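Local coordinates for coclaurine N-methyltransferase (Coptis japonica, PDB 6GKV), which catalyses transfer of a methyl group from S-adenosyl-L-methionine to the nitrogen of coclaurine and related tetrahydroisoquinolines in alkaloid biosynthesis, at residues N338-E341 with W342-S345. Sequence-based numbering, arbitrary orientation.
Sequences NGEE and WMAS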
# COMPACT_ATOMS: atom_id res chain seq x y z
N ASN A 338 14.38 16.63 -3.17
CA ASN A 338 15.16 15.69 -3.97
C ASN A 338 14.31 14.60 -4.64
O ASN A 338 14.81 13.53 -4.94
CB ASN A 338 16.25 15.06 -3.11
CG ASN A 338 17.36 14.41 -3.94
OD1 ASN A 338 17.60 14.79 -5.07
ND2 ASN A 338 18.03 13.41 -3.35
N GLY A 339 13.03 14.88 -4.91
CA GLY A 339 12.20 13.96 -5.68
C GLY A 339 11.58 12.79 -4.90
O GLY A 339 11.07 11.83 -5.51
N GLU A 340 11.61 12.89 -3.57
CA GLU A 340 11.16 11.83 -2.68
C GLU A 340 9.85 12.19 -2.01
O GLU A 340 9.55 11.71 -0.92
CB GLU A 340 12.25 11.55 -1.64
CG GLU A 340 13.45 10.81 -2.24
CD GLU A 340 13.06 9.39 -2.70
OE1 GLU A 340 12.31 8.72 -1.96
OE2 GLU A 340 13.49 8.95 -3.80
N GLU A 341 9.07 13.05 -2.66
CA GLU A 341 7.72 13.37 -2.20
C GLU A 341 6.69 13.02 -3.28
O GLU A 341 5.96 12.04 -3.17
CB GLU A 341 7.62 14.85 -1.83
CG GLU A 341 8.50 15.26 -0.65
CD GLU A 341 8.06 14.65 0.66
OE1 GLU A 341 6.96 14.09 0.73
OE2 GLU A 341 8.82 14.74 1.65
N TRP A 342 6.62 13.85 -4.32
CA TRP A 342 5.76 13.59 -5.46
C TRP A 342 6.60 12.86 -6.50
O TRP A 342 7.77 13.21 -6.72
CB TRP A 342 5.18 14.90 -6.02
CG TRP A 342 4.13 15.51 -5.12
CD1 TRP A 342 2.83 15.14 -5.03
CD2 TRP A 342 4.31 16.59 -4.18
NE1 TRP A 342 2.18 15.92 -4.10
CE2 TRP A 342 3.05 16.81 -3.58
CE3 TRP A 342 5.39 17.40 -3.84
CZ2 TRP A 342 2.87 17.81 -2.62
CZ3 TRP A 342 5.19 18.41 -2.89
CH2 TRP A 342 3.94 18.60 -2.28
N MET A 343 6.01 11.84 -7.11
CA MET A 343 6.78 10.94 -7.96
C MET A 343 5.88 10.11 -8.87
O MET A 343 4.68 10.36 -8.98
CB MET A 343 7.65 10.02 -7.10
CG MET A 343 6.88 9.34 -5.95
SD MET A 343 7.92 8.31 -4.87
CE MET A 343 8.57 9.52 -3.72
N ALA A 344 6.50 9.11 -9.50
CA ALA A 344 5.82 8.23 -10.44
C ALA A 344 5.75 6.78 -9.95
O ALA A 344 6.73 6.22 -9.45
CB ALA A 344 6.50 8.29 -11.79
N SER A 345 4.57 6.19 -10.12
CA SER A 345 4.30 4.81 -9.75
C SER A 345 3.98 3.94 -10.95
O SER A 345 3.14 4.30 -11.79
CB SER A 345 3.13 4.77 -8.76
OG SER A 345 2.71 3.44 -8.48
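G339, E340 and E341 curl back against M343 at the point where a loop becomes a strand. Residues 338-341 end the loop after helix 313-335, and residues 342-345 begin strand 342-350 without a break. G339 has a positive phi (82°), and a CB at these backbone angles would press on the carbonyl O of N338. G339 O and W342 O come within 3.8 Å of each other. Both are acceptors and do not bond, so the distance shows only how closely the chain folds back.

The M343 side chain fills the bend. Its CG sits between the backbone N and the carbonyl carbon (chi1 49°), and the chain runs straight on to SD and bends only at chi3 (84°). M343 CE is thereby laid against the E340 backbone, 3.4 Å from E340 C. M343 CE also lies 3.8 Å from G339 O and 3.7 Å from E341 O. The methyl group makes van der Waals contact with the peptide atoms of the turn, two of them carbonyl oxygens. The bend borders the dimer interface: E340 OE2 bonds to T43 OG1 and E340 OE1 to Y44 N of the second subunit, and M343 packs on the same Y44.

E341 and W342 are neighbours in sequence. E341 CB lies obliquely to the indole, 3.9 Å from W342 CE3. The buried carboxylate of E341 is gripped by three hydrogen bonds. OE1 meets Y40 OH and H230 NE2, and OE2 meets N337 ND2. The indole bonds through NE1 to Y235 OH and packs on helix 21-39.

This is a glycine-containing loop leading into the last strand of a class I, Rossmann-like methyltransferase sheet, where 342-350 runs antiparallel between 221-230 and 272-279.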